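Side-chain contacts in sortase (Actinomyces oris, PDB 5UTT), which probably acts as a class E sortase, a transpeptidase that cleaves the sorting signals of surface proteins and joins them to a cell-surface acceptor: residues 36-40 with 41-45; 93-96 with 97-101; 102-106 with 107-111; 177-180 with 181-185. All blocks are in the same frame, centred on the assembly; numbering follows the deposited sequence.

Contact 1. Residues 36-40 with 41-45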
loop_
_atom_site.group_PDB
_atom_site.type_symbol
_atom_site.label_atom_id
_atom_site.label_comp_id
_atom_site.label_asym_id
_atom_site.label_seq_id
_atom_site.Cartn_x
_atom_site.Cartn_y
_atom_site.Cartn_z
ATOM N N LYS A 36 9.119 -8.223 -3.379
ATOM C CA LYS A 36 9.974 -7.858 -4.526
ATOM C C LYS A 36 10.927 -6.674 -4.311
ATOM O O LYS A 36 11.691 -6.323 -5.226
ATOM C CB LYS A 36 9.118 -7.569 -5.725
ATOM C CG LYS A 36 8.627 -8.862 -6.362
ATOM C CD LYS A 36 8.336 -8.613 -7.811
ATOM C CE LYS A 36 8.280 -9.888 -8.615
ATOM N NZ LYS A 36 7.592 -9.549 -9.883
ATOM N N TRP A 37 10.817 -6.016 -3.184
ATOM C CA TRP A 37 11.668 -4.886 -2.861
ATOM C C TRP A 37 12.756 -5.276 -1.868
ATOM O O TRP A 37 13.615 -4.402 -1.517
ATOM C CB TRP A 37 10.844 -3.692 -2.337
ATOM C CG TRP A 37 9.926 -3.076 -3.357
ATOM C CD1 TRP A 37 9.902 -3.335 -4.710
ATOM C CD2 TRP A 37 8.912 -2.086 -3.134
ATOM N NE1 TRP A 37 8.938 -2.618 -5.315
ATOM C CE2 TRP A 37 8.296 -1.845 -4.391
ATOM C CE3 TRP A 37 8.432 -1.404 -2.004
ATOM C CZ2 TRP A 37 7.261 -0.932 -4.548
ATOM C CZ3 TRP A 37 7.390 -0.513 -2.175
ATOM C CH2 TRP A 37 6.812 -0.301 -3.442
ATOM N N TYR A 38 12.803 -6.544 -1.457
ATOM C CA TYR A 38 13.936 -7.028 -0.669
ATOM C C TYR A 38 15.190 -6.822 -1.522
ATOM O O TYR A 38 15.243 -7.223 -2.679
ATOM C CB TYR A 38 13.787 -8.461 -0.230
ATOM C CG TYR A 38 12.913 -8.656 0.980
ATOM C CD1 TYR A 38 13.158 -7.968 2.173
ATOM C CD2 TYR A 38 11.855 -9.561 0.952
ATOM C CE1 TYR A 38 12.373 -8.163 3.293
ATOM C CE2 TYR A 38 11.063 -9.761 2.060
ATOM C CZ TYR A 38 11.324 -9.086 3.229
ATOM O OH TYR A 38 10.519 -9.333 4.301
ATOM N N GLY A 39 16.167 -6.119 -0.971
ATOM C CA GLY A 39 17.412 -5.860 -1.684
ATOM C C GLY A 39 17.395 -4.561 -2.462
ATOM O O GLY A 39 18.440 -4.118 -2.951
ATOM N N VAL A 40 16.219 -3.956 -2.575
ATOM C CA VAL A 40 16.011 -2.678 -3.233
ATOM C C VAL A 40 15.990 -1.575 -2.185
ATOM O O VAL A 40 16.834 -0.663 -2.201
ATOM C CB VAL A 40 14.700 -2.679 -4.055
ATOM C CG1 VAL A 40 14.485 -1.322 -4.720
ATOM C CG2 VAL A 40 14.695 -3.836 -5.046
ATOM N N THR A 41 15.057 -1.674 -1.240
ATOM C CA THR A 41 14.935 -0.727 -0.146
ATOM C C THR A 41 15.106 -1.467 1.183
ATOM O O THR A 41 15.243 -2.673 1.173
ATOM C CB THR A 41 13.576 0.004 -0.178
ATOM O OG1 THR A 41 12.539 -0.881 0.201
ATOM C CG2 THR A 41 13.242 0.510 -1.570
ATOM N N ASN A 42 15.078 -0.764 2.316
ATOM C CA ASN A 42 15.078 -1.416 3.620
ATOM C C ASN A 42 13.811 -2.258 3.780
ATOM O O ASN A 42 13.759 -3.122 4.659
ATOM C CB ASN A 42 15.105 -0.392 4.742
ATOM C CG ASN A 42 16.329 0.509 4.667
ATOM O OD1 ASN A 42 17.209 0.301 3.847
ATOM N ND2 ASN A 42 16.379 1.509 5.524
ATOM N N ASN A 43 12.795 -1.926 2.981
ATOM C CA ASN A 43 11.551 -2.717 2.909
ATOM C C ASN A 43 10.827 -2.797 4.266
ATOM O O ASN A 43 10.285 -3.841 4.663
ATOM C CB ASN A 43 11.833 -4.088 2.313
ATOM C CG ASN A 43 10.616 -4.676 1.602
ATOM O OD1 ASN A 43 9.677 -3.955 1.275
ATOM N ND2 ASN A 43 10.676 -5.959 1.293
ATOM N N ASN A 44 10.740 -1.664 4.942
ATOM C CA ASN A 44 10.018 -1.619 6.195
ATOM C C ASN A 44 9.404 -0.256 6.371
ATOM O O ASN A 44 9.499 0.369 7.415
ATOM C CB ASN A 44 10.902 -2.034 7.381
ATOM C CG ASN A 44 12.041 -1.083 7.646
ATOM O OD1 ASN A 44 12.465 -0.325 6.791
ATOM N ND2 ASN A 44 12.514 -1.093 8.884
ATOM N N MET A 45 8.731 0.158 5.302
ATOM C CA MET A 45 8.289 1.502 5.164
ATOM C C MET A 45 7.119 1.784 6.052
ATOM O O MET A 45 6.067 1.086 5.947
ATOM C CB MET A 45 7.939 1.727 3.691
ATOM C CG MET A 45 7.624 3.151 3.324
ATOM S SD MET A 45 7.488 3.330 1.536
ATOM C CE MET A 45 7.346 5.110 1.303
HETATM O O HOH W 1 15.652 -5.308 1.623
#
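The side-chain amide of Asn43 stands on the face of the Tyr38 ring. ND2 lies 3.3 Å above the ring plane of Tyr38, over its centre, and the two planes are 82° apart, so the amide meets the ring upright instead of stacking on it. Asn43 reaches this place because CG extends anti to its backbone N (chi1 -152°), which carries the amide back between Tyr38 and Trp37. Its OD1 then rests 3.8 Å from CB of Trp37, while ND2 donates to the backbone carbonyl of Val34. Asn43 N makes a weak bond to Thr41 OG1. This is the dense part of the contact, where Trp37 and Asn43 are both buried and the indole is anchored by NE1 to the carbonyl of Arg91. The chain folds back here through a tight turn whose central residues, Tyr38 and Gly39, have type II beta-turn angles; it lies in the connection between strands 28-33 and 45-49 of the sortase domain. Trp37 O is gripped twice, by Val40 N at 2.8 Å and by Thr41 N at 3.1 Å, the latter approaching nearly along the C=O axis. Towards solvent the fit slackens. Val40 is exposed and only brushes Thr41, CG1 to CG2 at 3.9 Å. Across the mouth of the turn a water takes the N-H of Gly39 and donates to Thr41 O.

Contact 2. Residues 93-96 with 97-101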
loop_
_atom_site.group_PDB
_atom_site.type_symbol
_atom_site.label_atom_id
_atom_site.label_comp_id
_atom_site.label_asym_id
_atom_site.label_seq_id
_atom_site.Cartn_x
_atom_site.Cartn_y
_atom_site.Cartn_z
ATOM N N ASP A 93 7.462 -0.346 -10.376
ATOM C CA ASP A 93 7.367 -0.949 -11.724
ATOM C C ASP A 93 7.713 -2.436 -11.751
ATOM O O ASP A 93 7.508 -3.072 -12.776
ATOM C CB ASP A 93 8.227 -0.194 -12.743
ATOM C CG ASP A 93 9.685 -0.094 -12.323
ATOM O OD1 ASP A 93 10.053 -0.597 -11.259
ATOM O OD2 ASP A 93 10.456 0.467 -13.102
ATOM N N LEU A 94 8.176 -3.006 -10.641
ATOM C CA LEU A 94 8.536 -4.417 -10.583
ATOM C C LEU A 94 7.322 -5.241 -10.253
ATOM O O LEU A 94 7.395 -6.432 -10.319
ATOM C CB LEU A 94 9.592 -4.703 -9.525
ATOM C CG LEU A 94 10.962 -3.994 -9.678
ATOM C CD1 LEU A 94 11.806 -4.424 -8.491
ATOM C CD2 LEU A 94 11.639 -4.328 -10.983
ATOM N N LEU A 95 6.227 -4.605 -9.883
ATOM C CA LEU A 95 5.079 -5.347 -9.369
ATOM C C LEU A 95 4.239 -5.839 -10.537
ATOM O O LEU A 95 3.809 -5.063 -11.417
ATOM C CB LEU A 95 4.281 -4.452 -8.411
ATOM C CG LEU A 95 5.042 -3.959 -7.174
ATOM C CD1 LEU A 95 4.246 -2.966 -6.366
ATOM C CD2 LEU A 95 5.390 -5.164 -6.326
ATOM N N GLN A 96 4.003 -7.145 -10.540
ATOM C CA GLN A 96 3.247 -7.792 -11.579
ATOM C C GLN A 96 2.070 -8.523 -10.924
ATOM O O GLN A 96 2.066 -8.789 -9.720
ATOM C CB GLN A 96 4.168 -8.779 -12.314
ATOM C CG GLN A 96 5.485 -8.159 -12.801
ATOM C CD GLN A 96 6.488 -9.172 -13.333
ATOM O OE1 GLN A 96 6.131 -10.266 -13.743
ATOM N NE2 GLN A 96 7.768 -8.788 -13.348
ATOM N N GLU A 97 1.098 -8.897 -11.741
ATOM C CA GLU A 97 -0.018 -9.660 -11.229
ATOM C C GLU A 97 0.432 -10.833 -10.360
ATOM O O GLU A 97 1.296 -11.644 -10.740
ATOM C CB GLU A 97 -0.856 -10.158 -12.379
ATOM C CG GLU A 97 -2.144 -10.810 -11.916
ATOM C CD GLU A 97 -2.842 -11.534 -13.027
ATOM O OE1 GLU A 97 -2.347 -11.517 -14.185
ATOM O OE2 GLU A 97 -3.903 -12.142 -12.725
ATOM N N GLY A 98 -0.177 -10.944 -9.191
ATOM C CA GLY A 98 0.142 -11.999 -8.231
ATOM C C GLY A 98 1.234 -11.704 -7.220
ATOM O O GLY A 98 1.361 -12.396 -6.202
ATOM N N ASP A 99 1.995 -10.637 -7.442
ATOM C CA ASP A 99 2.965 -10.254 -6.422
ATOM C C ASP A 99 2.296 -9.809 -5.126
ATOM O O ASP A 99 1.216 -9.188 -5.134
ATOM C CB ASP A 99 3.836 -9.126 -6.968
ATOM C CG ASP A 99 4.763 -9.591 -8.070
ATOM O OD1 ASP A 99 5.118 -10.793 -8.112
ATOM O OD2 ASP A 99 5.171 -8.756 -8.886
ATOM N N GLU A 100 2.950 -10.082 -3.996
ATOM C CA GLU A 100 2.366 -9.759 -2.715
ATOM C C GLU A 100 2.651 -8.353 -2.263
ATOM O O GLU A 100 3.799 -7.862 -2.413
ATOM C CB GLU A 100 2.918 -10.694 -1.642
ATOM C CG GLU A 100 2.216 -12.058 -1.657
ATOM C CD GLU A 100 2.714 -13.034 -0.623
ATOM O OE1 GLU A 100 3.813 -12.837 -0.081
ATOM O OE2 GLU A 100 1.973 -14.023 -0.328
ATOM N N ILE A 101 1.641 -7.710 -1.693
ATOM C CA ILE A 101 1.815 -6.424 -0.979
ATOM C C ILE A 101 1.339 -6.663 0.454
ATOM O O ILE A 101 0.177 -7.068 0.695
ATOM C CB ILE A 101 1.038 -5.293 -1.659
ATOM C CG1 ILE A 101 1.587 -5.048 -3.078
ATOM C CG2 ILE A 101 1.060 -4.005 -0.853
ATOM C CD1 ILE A 101 0.866 -3.952 -3.805
#
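Asp99 reaches back over the turn to the backbone of Gln96. Its CB packs 3.3 Å from Gln96 O and, on the apolar side, 4.3 Å from CD2 of Leu95. Next comes CG, held beside the backbone N of Asp99 (chi1 -69°), a torsion that aims the carboxylate at the start of the turn and not at its apex. OD1 keeps its distance from the Gln96 carbonyl, whereas OD2 closes to 2.6 Å on Gln96 N. That bond is short and straight at the hydrogen, yet the N-H arrives from above the carboxylate, 37° out of its plane. OD2 also sits 3.6 Å from CB of Gln96 and makes a salt bridge with Lys36, whose charge probably eases its closeness to the Gln96 carbonyl. In return Asp99 N donates to Gln96 O at 2.9 Å, closing the type II beta turn from Gln96 to Asp99, so backbone and side chain clasp the same residue from both ends. Leu95 and Ile101, on either side of the turn in sequence, bring their CD1 methyls together at 4.4 Å. The turn leads a loop into strand 100-104: Asp99 and Ile101 pair by backbone with Val114 and Phe112 of strand 108-120, and Ile101 packs on Val165 and Ala167 of strand 161-174.

Contact 3. Residues 102-106 with 107-111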
loop_
_atom_site.group_PDB
_atom_site.type_symbol
_atom_site.label_atom_id
_atom_site.label_comp_id
_atom_site.label_asym_id
_atom_site.label_seq_id
_atom_site.Cartn_x
_atom_site.Cartn_y
_atom_site.Cartn_z
ATOM N N ILE A 102 2.214 -6.455 1.415
ATOM C CA ILE A 102 1.956 -6.930 2.789
ATOM C C ILE A 102 1.975 -5.736 3.699
ATOM O O ILE A 102 2.968 -4.932 3.662
ATOM C CB ILE A 102 2.965 -8.002 3.243
ATOM C CG1 ILE A 102 2.928 -9.201 2.276
ATOM C CG2 ILE A 102 2.719 -8.398 4.711
ATOM C CD1 ILE A 102 3.959 -10.261 2.554
ATOM N N VAL A 103 0.909 -5.594 4.518
ATOM C CA VAL A 103 0.921 -4.597 5.559
ATOM C C VAL A 103 1.005 -5.236 6.934
ATOM O O VAL A 103 0.225 -6.114 7.281
ATOM C CB VAL A 103 -0.238 -3.575 5.469
ATOM C CG1 VAL A 103 -0.051 -2.488 6.520
ATOM C CG2 VAL A 103 -0.332 -3.038 4.055
ATOM N N SER A 104 1.954 -4.805 7.725
ATOM C CA SER A 104 2.008 -5.284 9.109
ATOM C C SER A 104 1.458 -4.207 10.055
ATOM O O SER A 104 1.900 -3.054 10.041
ATOM C CB SER A 104 3.409 -5.739 9.494
ATOM O OG SER A 104 4.326 -4.675 9.593
ATOM N N THR A 105 0.549 -4.618 10.931
ATOM C CA THR A 105 0.092 -3.764 12.036
ATOM C C THR A 105 0.493 -4.426 13.341
ATOM O O THR A 105 1.060 -5.533 13.336
ATOM C CB THR A 105 -1.426 -3.551 11.967
ATOM O OG1 THR A 105 -2.122 -4.781 12.213
ATOM C CG2 THR A 105 -1.810 -2.958 10.615
ATOM N N ALA A 106 0.211 -3.778 14.461
ATOM C CA ALA A 106 0.591 -4.310 15.747
ATOM C C ALA A 106 0.037 -5.722 16.017
ATOM O O ALA A 106 0.668 -6.544 16.692
ATOM C CB ALA A 106 0.180 -3.366 16.847
ATOM N N LYS A 107 -1.159 -5.983 15.517
ATOM C CA LYS A 107 -1.849 -7.244 15.774
ATOM C C LYS A 107 -1.943 -8.211 14.578
ATOM O O LYS A 107 -2.176 -9.431 14.730
ATOM C CB LYS A 107 -3.261 -6.891 16.289
ATOM C CG LYS A 107 -3.229 -6.043 17.552
ATOM C CD LYS A 107 -4.599 -5.717 18.169
ATOM C CE LYS A 107 -4.423 -4.701 19.289
ATOM N NZ LYS A 107 -5.674 -4.058 19.766
ATOM N N THR A 108 -1.744 -7.691 13.377
ATOM C CA THR A 108 -2.201 -8.361 12.163
ATOM C C THR A 108 -1.284 -8.250 10.963
ATOM O O THR A 108 -0.672 -7.227 10.777
ATOM C CB THR A 108 -3.620 -7.851 11.770
ATOM O OG1 THR A 108 -4.488 -7.966 12.910
ATOM C CG2 THR A 108 -4.198 -8.649 10.554
ATOM N N TRP A 109 -1.137 -9.326 10.194
ATOM C CA TRP A 109 -0.531 -9.251 8.859
ATOM C C TRP A 109 -1.646 -9.219 7.847
ATOM O O TRP A 109 -2.472 -10.151 7.819
ATOM C CB TRP A 109 0.335 -10.468 8.578
ATOM C CG TRP A 109 1.572 -10.563 9.404
ATOM C CD1 TRP A 109 1.737 -11.291 10.541
ATOM C CD2 TRP A 109 2.850 -9.951 9.134
ATOM N NE1 TRP A 109 3.017 -11.144 11.029
ATOM C CE2 TRP A 109 3.724 -10.336 10.172
ATOM C CE3 TRP A 109 3.329 -9.112 8.124
ATOM C CZ2 TRP A 109 5.066 -9.914 10.205
ATOM C CZ3 TRP A 109 4.644 -8.708 8.161
ATOM C CH2 TRP A 109 5.492 -9.118 9.185
ATOM N N TYR A 110 -1.695 -8.178 7.009
ATOM C CA TYR A 110 -2.633 -8.151 5.894
ATOM C C TYR A 110 -1.894 -8.415 4.597
ATOM O O TYR A 110 -0.964 -7.666 4.239
ATOM C CB TYR A 110 -3.310 -6.806 5.789
ATOM C CG TYR A 110 -4.128 -6.390 6.982
ATOM C CD1 TYR A 110 -3.555 -5.704 8.047
ATOM C CD2 TYR A 110 -5.503 -6.597 7.021
ATOM C CE1 TYR A 110 -4.299 -5.282 9.107
ATOM C CE2 TYR A 110 -6.244 -6.185 8.100
ATOM C CZ TYR A 110 -5.656 -5.515 9.133
ATOM O OH TYR A 110 -6.391 -5.111 10.202
ATOM N N VAL A 111 -2.317 -9.467 3.894
ATOM C CA VAL A 111 -1.657 -9.819 2.646
ATOM C C VAL A 111 -2.612 -9.644 1.451
ATOM O O VAL A 111 -3.706 -10.283 1.353
ATOM C CB VAL A 111 -1.046 -11.248 2.646
ATOM C CG1 VAL A 111 -0.453 -11.553 1.277
ATOM C CG2 VAL A 111 -0.019 -11.488 3.753
HETATM O O HOH W 2 -3.469 -3.711 14.901
#
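Val103 and Tyr110 exchange both of their backbone bonds: Val103 N to Tyr110 O and Tyr110 N to Val103 O, each 2.8 Å. Nearer the turn, Thr105 N gives an almost linear bond to Thr108 O at 2.9 Å. Thr105 OG1 lies 3.2 Å from that same oxygen, but its one proton has another acceptor in reach; a water links the hydroxyl to Lys107 N. Thr105 O is taken by Arg175. On the face bearing Ile102, Ser104 and Trp109 the contacts are made by carbon atoms. Ser104 CB makes a CH-pi contact over the six-membered ring of Trp109, 3.9 Å from its centroid, while CG2 of Ile102 touches CE3 at the indole edge, 3.5 Å away. On the other face Tyr110 carries CG2 of Thr105 at its ring edge, 3.7 Å from CE1, and its hydroxyl is bonded to Pro18 O. The backbones of Ile102 and Ser104 bond outward to Val33 and Met31, and those of Trp109 and Val111 to Met173 and Ala170. Both strands are thus paired on either flank, an antiparallel beta hairpin with a two-residue loop, Ala106-Lys107, built into the closed, mainly antiparallel beta barrel of the sortase fold.

Contact 4. Residues 177-180 with 181-185; sequences EGRP and ESVLN
Pro180 and Val183 are joined by one direct backbone bond, Val183 N to Pro180 O at 3.0 Å, which closes a type I beta turn. The donor comes from well above the carbonyl plane, 54° out of it, and so is not on a lone pair.

Water-mediated bonds add to this. One water accepts from Arg179 NE at 3.1 Å and lies within donating distance of Pro180 O and Val183 O, with more acceptors near it than it has protons. A second takes the neighbouring NH2 of Arg179, also at 3.1 Å, with a weak link on to Val183 O. Both waters lie at the guanidinium edge, in its plane; the one on NE is the firmer bridge to the turn.

Van der Waals contacts come last. Arg179 CG sits between its backbone N and carbonyl carbon (chi1 76°), from where the extended chain crosses Val183 at about a right angle, CD meeting CG1 at 3.8 Å. The other methyl of Val183, CG2, lies 4.0 Å from CD of the Pro180 ring. Separately, the charged head of Arg179 lays one guanidinium face over the backbone of Asn185, NH2 standing 4.1 Å from CA.

Residues 177-185 follow strand 161-174 and fold back over the sheet. Pro180 rests on Ile102, Val111, Tyr171 and Met173, Val183 packs against Trp109, and Ser182 OG is bonded to Glu100 of strand 100-104.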
loop_
_atom_site.group_PDB
_atom_site.type_symbol
_atom_site.label_atom_id
_atom_site.label_comp_id
_atom_site.label_asym_id
_atom_site.label_seq_id
_atom_site.Cartn_x
_atom_site.Cartn_y
_atom_site.Cartn_z
ATOM N N GLU A 177 0.748 -15.191 16.207
ATOM C CA GLU A 177 0.669 -16.601 15.828
ATOM C C GLU A 177 1.437 -16.994 14.565
ATOM O O GLU A 177 1.587 -18.173 14.283
ATOM C CB GLU A 177 -0.803 -16.980 15.674
ATOM C CG GLU A 177 -1.551 -16.724 16.977
ATOM C CD GLU A 177 -3.034 -16.999 16.908
ATOM O OE1 GLU A 177 -3.545 -17.240 15.794
ATOM O OE2 GLU A 177 -3.687 -16.975 17.975
ATOM N N GLY A 178 1.955 -16.027 13.812
ATOM C CA GLY A 178 2.646 -16.371 12.592
ATOM C C GLY A 178 2.831 -15.184 11.663
ATOM O O GLY A 178 2.281 -14.107 11.902
ATOM N N ARG A 179 3.575 -15.413 10.595
ATOM C CA ARG A 179 3.785 -14.398 9.584
ATOM C C ARG A 179 3.920 -15.057 8.200
ATOM O O ARG A 179 4.156 -16.275 8.104
ATOM C CB ARG A 179 4.992 -13.542 9.951
ATOM C CG ARG A 179 6.316 -14.213 9.689
ATOM C CD ARG A 179 7.445 -13.319 10.232
ATOM N NE ARG A 179 8.734 -13.942 9.999
ATOM C CZ ARG A 179 9.850 -13.704 10.707
ATOM N NH1 ARG A 179 9.854 -12.855 11.711
ATOM N NH2 ARG A 179 10.957 -14.342 10.400
ATOM N N PRO A 180 3.733 -14.274 7.121
ATOM C CA PRO A 180 3.844 -14.855 5.793
ATOM C C PRO A 180 5.208 -15.439 5.483
ATOM O O PRO A 180 6.240 -14.883 5.891
ATOM C CB PRO A 180 3.574 -13.666 4.873
ATOM C CG PRO A 180 2.728 -12.773 5.682
ATOM C CD PRO A 180 3.321 -12.864 7.048
ATOM N N GLU A 181 5.214 -16.488 4.678
ATOM C CA GLU A 181 6.462 -17.157 4.305
ATOM C C GLU A 181 7.437 -16.259 3.578
ATOM O O GLU A 181 8.642 -16.440 3.734
ATOM C CB GLU A 181 6.194 -18.388 3.445
ATOM C CG GLU A 181 5.693 -19.590 4.248
ATOM C CD GLU A 181 6.759 -20.241 5.128
ATOM O OE1 GLU A 181 7.865 -20.551 4.614
ATOM O OE2 GLU A 181 6.501 -20.462 6.331
ATOM N N SER A 182 6.913 -15.311 2.802
ATOM C CA SER A 182 7.748 -14.360 2.044
ATOM C C SER A 182 8.508 -13.384 2.942
ATOM O O SER A 182 9.484 -12.762 2.502
ATOM C CB SER A 182 6.898 -13.539 1.082
ATOM O OG SER A 182 5.884 -12.823 1.778
ATOM N N VAL A 183 8.017 -13.185 4.163
ATOM C CA VAL A 183 8.633 -12.203 5.051
ATOM C C VAL A 183 9.947 -12.837 5.517
ATOM O O VAL A 183 9.934 -13.902 6.112
ATOM C CB VAL A 183 7.680 -11.822 6.202
ATOM C CG1 VAL A 183 8.439 -11.140 7.344
ATOM C CG2 VAL A 183 6.563 -10.933 5.660
ATOM N N LEU A 184 11.080 -12.186 5.238
ATOM C CA LEU A 184 12.394 -12.774 5.488
ATOM C C LEU A 184 12.939 -12.493 6.879
ATOM O O LEU A 184 13.790 -13.232 7.355
ATOM C CB LEU A 184 13.426 -12.270 4.483
ATOM C CG LEU A 184 13.206 -12.637 3.017
ATOM C CD1 LEU A 184 14.335 -12.025 2.184
ATOM C CD2 LEU A 184 13.097 -14.143 2.826
ATOM N N ASN A 185 12.502 -11.388 7.466
ATOM C CA ASN A 185 12.805 -11.050 8.840
ATOM C C ASN A 185 11.737 -10.101 9.334
ATOM O O ASN A 185 10.975 -9.552 8.531
ATOM C CB ASN A 185 14.164 -10.347 8.927
ATOM C CG ASN A 185 14.215 -9.068 8.099
ATOM O OD1 ASN A 185 14.005 -7.975 8.600
ATOM N ND2 ASN A 185 14.455 -9.211 6.836
HETATM O O HOH W 3 8.561 -15.766 7.544
HETATM O O HOH W 4 11.895 -16.013 7.900
#

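From the N terminus, contact 1 closes a turn within the loop between strands 28-33 and 45-49, contact 2 turns the chain into strand 100-104, contact 3 is the hairpin that strand forms with 108-120, and contact 4 folds the tail after strand 161-174. All four are in series; none nests within or crosses another. Space brings them together nonetheless. A salt bridge ties contact 1 to contact 2, where Lys36 NZ probably also bonds to Leu94 O. The tail of contact 4 touches the other three: Leu184 N meets the Tyr38 hydroxyl of contact 1, a side-chain bond joins it to contact 2, and Arg179 CB lies against the Trp109 indole of contact 3. Contacts 2 and 3 share strand 100-104.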